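Local coordinates for protein insensitive (Drosophila melanogaster, PDB 4IX7) that represses neural-development genes by binding palindromic DNA sites through its BEN domain, and inhibits Notch signaling as a corepressor for Suppressor of Hairless, at residues S25-A30 and E88-N93. Residues are numbered along the deposited sequence; the frame is centred on the assembly and turned at random.
With nucleotides of chain B; nucleotides of chain A.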
loop_
_atom_site.group_PDB
_atom_site.type_symbol
_atom_site.label_atom_id
_atom_site.label_comp_id
_atom_site.label_asym_id
_atom_site.label_seq_id
_atom_site.Cartn_x
_atom_site.Cartn_y
_atom_site.Cartn_z
ATOM N N SER C 25 -12.704 -6.197 -13.172
ATOM C CA SER C 25 -13.166 -6.425 -11.805
ATOM C C SER C 25 -12.001 -6.592 -10.833
ATOM O O SER C 25 -12.184 -6.515 -9.619
ATOM C CB SER C 25 -14.088 -7.647 -11.727
ATOM O OG SER C 25 -13.361 -8.851 -11.895
ATOM N N VAL C 26 -10.804 -6.830 -11.373
ATOM C CA VAL C 26 -9.598 -6.965 -10.552
ATOM C C VAL C 26 -8.576 -5.902 -10.945
ATOM O O VAL C 26 -7.850 -6.063 -11.932
ATOM C CB VAL C 26 -8.960 -8.361 -10.661
ATOM C CG1 VAL C 26 -7.761 -8.475 -9.703
ATOM C CG2 VAL C 26 -9.993 -9.447 -10.364
ATOM N N CYS C 27 -8.544 -4.827 -10.161
ATOM C CA CYS C 27 -7.762 -3.623 -10.463
ATOM C C CYS C 27 -6.322 -3.929 -10.809
ATOM O O CYS C 27 -5.800 -3.459 -11.823
ATOM C CB CYS C 27 -7.816 -2.650 -9.276
ATOM S SG CYS C 27 -6.693 -1.211 -9.386
ATOM N N SER C 28 -5.680 -4.730 -9.967
ATOM C CA SER C 28 -4.263 -4.989 -10.129
ATOM C C SER C 28 -3.942 -5.734 -11.422
ATOM O O SER C 28 -2.969 -5.416 -12.106
ATOM C CB SER C 28 -3.718 -5.740 -8.920
ATOM O OG SER C 28 -2.308 -5.783 -8.988
ATOM N N LEU C 29 -4.769 -6.712 -11.765
ATOM C CA LEU C 29 -4.518 -7.488 -12.968
ATOM C C LEU C 29 -4.774 -6.635 -14.210
ATOM O O LEU C 29 -4.051 -6.747 -15.194
ATOM C CB LEU C 29 -5.377 -8.747 -12.978
ATOM C CG LEU C 29 -5.049 -9.757 -11.878
ATOM C CD1 LEU C 29 -6.004 -10.944 -11.979
ATOM C CD2 LEU C 29 -3.605 -10.217 -11.987
ATOM N N ALA C 30 -5.788 -5.778 -14.154
ATOM C CA ALA C 30 -6.074 -4.887 -15.279
ATOM C C ALA C 30 -4.886 -3.958 -15.524
ATOM O O ALA C 30 -4.457 -3.751 -16.666
ATOM C CB ALA C 30 -7.341 -4.085 -15.015
ATOM N N GLU C 88 -7.114 6.207 -7.478
ATOM C CA GLU C 88 -5.850 6.442 -8.161
ATOM C C GLU C 88 -4.694 5.815 -7.373
ATOM O O GLU C 88 -3.783 5.221 -7.955
ATOM C CB GLU C 88 -5.601 7.930 -8.383
ATOM C CG GLU C 88 -4.175 8.208 -8.817
ATOM C CD GLU C 88 -3.995 9.541 -9.513
ATOM O OE1 GLU C 88 -5.013 10.210 -9.821
ATOM O OE2 GLU C 88 -2.821 9.913 -9.761
ATOM N N LYS C 89 -4.734 5.927 -6.047
ATOM C CA LYS C 89 -3.674 5.345 -5.226
ATOM C C LYS C 89 -3.559 3.821 -5.425
ATOM O O LYS C 89 -2.455 3.273 -5.501
ATOM C CB LYS C 89 -3.892 5.674 -3.749
ATOM C CG LYS C 89 -2.806 5.119 -2.852
ATOM C CD LYS C 89 -3.060 5.430 -1.385
ATOM C CE LYS C 89 -2.001 4.760 -0.512
ATOM N NZ LYS C 89 -2.095 5.168 0.920
ATOM N N GLU C 90 -4.702 3.151 -5.516
ATOM C CA GLU C 90 -4.753 1.709 -5.723
ATOM C C GLU C 90 -4.105 1.333 -7.056
ATOM O O GLU C 90 -3.370 0.353 -7.140
ATOM C CB GLU C 90 -6.211 1.246 -5.701
ATOM C CG GLU C 90 -6.417 -0.241 -5.580
ATOM C CD GLU C 90 -7.882 -0.581 -5.377
ATOM O OE1 GLU C 90 -8.624 0.306 -4.895
ATOM O OE2 GLU C 90 -8.289 -1.717 -5.709
ATOM N N VAL C 91 -4.365 2.128 -8.090
ATOM C CA VAL C 91 -3.758 1.868 -9.388
ATOM C C VAL C 91 -2.256 2.096 -9.320
ATOM O O VAL C 91 -1.481 1.289 -9.819
ATOM C CB VAL C 91 -4.377 2.735 -10.493
ATOM C CG1 VAL C 91 -3.759 2.386 -11.829
ATOM C CG2 VAL C 91 -5.884 2.510 -10.539
ATOM N N ARG C 92 -1.838 3.198 -8.706
ATOM C CA ARG C 92 -0.417 3.498 -8.605
ATOM C C ARG C 92 0.327 2.400 -7.849
ATOM O O ARG C 92 1.446 2.029 -8.216
ATOM C CB ARG C 92 -0.201 4.874 -7.959
ATOM C CG ARG C 92 -0.536 6.017 -8.898
ATOM C CD ARG C 92 -0.446 7.378 -8.221
ATOM N NE ARG C 92 -0.445 8.440 -9.219
ATOM C CZ ARG C 92 0.654 9.048 -9.652
ATOM N NH1 ARG C 92 1.838 8.716 -9.152
ATOM N NH2 ARG C 92 0.567 9.995 -10.576
ATOM N N ASN C 93 -0.298 1.869 -6.796
ATOM C CA ASN C 93 0.329 0.789 -6.044
ATOM C C ASN C 93 0.531 -0.446 -6.908
ATOM O O ASN C 93 1.564 -1.116 -6.822
ATOM C CB ASN C 93 -0.452 0.427 -4.786
ATOM C CG ASN C 93 0.201 -0.695 -4.022
ATOM O OD1 ASN C 93 -0.338 -1.801 -3.939
ATOM N ND2 ASN C 93 1.395 -0.432 -3.487
ATOM P P DC B 4 -2.431 -9.514 -8.316
ATOM O OP1 DC B 4 -3.912 -9.568 -8.277
ATOM O OP2 DC B 4 -1.736 -8.388 -8.980
ATOM O "O5'" DC B 4 -1.856 -9.559 -6.837
ATOM C "C5'" DC B 4 -2.280 -10.618 -5.990
ATOM C "C4'" DC B 4 -1.450 -10.583 -4.728
ATOM O "O4'" DC B 4 -0.065 -10.816 -5.057
ATOM C "C3'" DC B 4 -1.438 -9.231 -4.020
ATOM O "O3'" DC B 4 -2.299 -9.387 -2.905
ATOM C "C2'" DC B 4 0.020 -8.999 -3.616
ATOM C "C1'" DC B 4 0.694 -10.309 -3.979
ATOM N N1 DC B 4 2.082 -10.172 -4.492
ATOM C C2 DC B 4 3.142 -10.717 -3.761
ATOM O O2 DC B 4 2.888 -11.298 -2.703
ATOM N N3 DC B 4 4.403 -10.588 -4.230
ATOM C C4 DC B 4 4.629 -9.943 -5.385
ATOM N N4 DC B 4 5.898 -9.837 -5.819
ATOM C C5 DC B 4 3.559 -9.362 -6.136
ATOM C C6 DC B 4 2.315 -9.499 -5.658
ATOM P P DC A 5 -2.140 8.585 1.113
ATOM O OP1 DC A 5 -3.016 9.089 0.030
ATOM O OP2 DC A 5 -2.436 7.310 1.780
ATOM O "O5'" DC A 5 -0.640 8.469 0.566
ATOM C "C5'" DC A 5 -0.033 9.601 0.006
ATOM C "C4'" DC A 5 1.426 9.286 -0.241
ATOM O "O4'" DC A 5 2.110 9.142 1.024
ATOM C "C3'" DC A 5 1.668 7.960 -0.942
ATOM O "O3'" DC A 5 1.828 8.288 -2.295
ATOM C "C2'" DC A 5 2.970 7.439 -0.336
ATOM C "C1'" DC A 5 3.321 8.475 0.715
ATOM N N1 DC A 5 3.823 7.921 1.972
ATOM C C2 DC A 5 5.179 8.030 2.285
ATOM O O2 DC A 5 5.937 8.561 1.456
ATOM N N3 DC A 5 5.614 7.538 3.468
ATOM C C4 DC A 5 4.758 6.957 4.314
ATOM N N4 DC A 5 5.248 6.489 5.467
ATOM C C5 DC A 5 3.370 6.840 4.006
ATOM C C6 DC A 5 2.948 7.336 2.840
#
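Cys27 alone carries 25-30 onto 88-93, touching Glu90 and Val91 near the N-terminal ends of helices 27-38 and 88-112. Traced outward, its CB first meets carboxylate oxygen OE2 of Glu90 at 3.7 Å. SG, turned anti to the backbone N (chi1 171°), then meets two side chains about a right angle apart: CG of Glu90 at 3.9 Å and CG2 of Val91 at 4.0 Å. In Glu90, CG also lies anti to the backbone N (chi1 -166°), and the extended chain beyond it carries the carboxylate alongside the cysteine. No hydrogen bond crosses, and the two segments bury just 119 Å² between them. Cys84 and Ala86 also touch Cys27, while Val80 packs on Val91, so helix 70-84 and the loop after it join the packing.

The DNA-facing contacts lie to the flanks. Ser28 OG, one residue after the cysteine, donates to OP2 of DC4 of chain B at 2.7 Å. From the second helix, the fully extended Lys89 lies against the phosphate of DC5 of chain A, on the other strand; NZ is modelled too close to OP2 for the bond's geometry to be trusted. The cross-helix contact itself is a small van der Waals one between two DNA-contacting helices of the BEN domain, apolar toward Val91 and lined by a carboxylate on the Glu90 side.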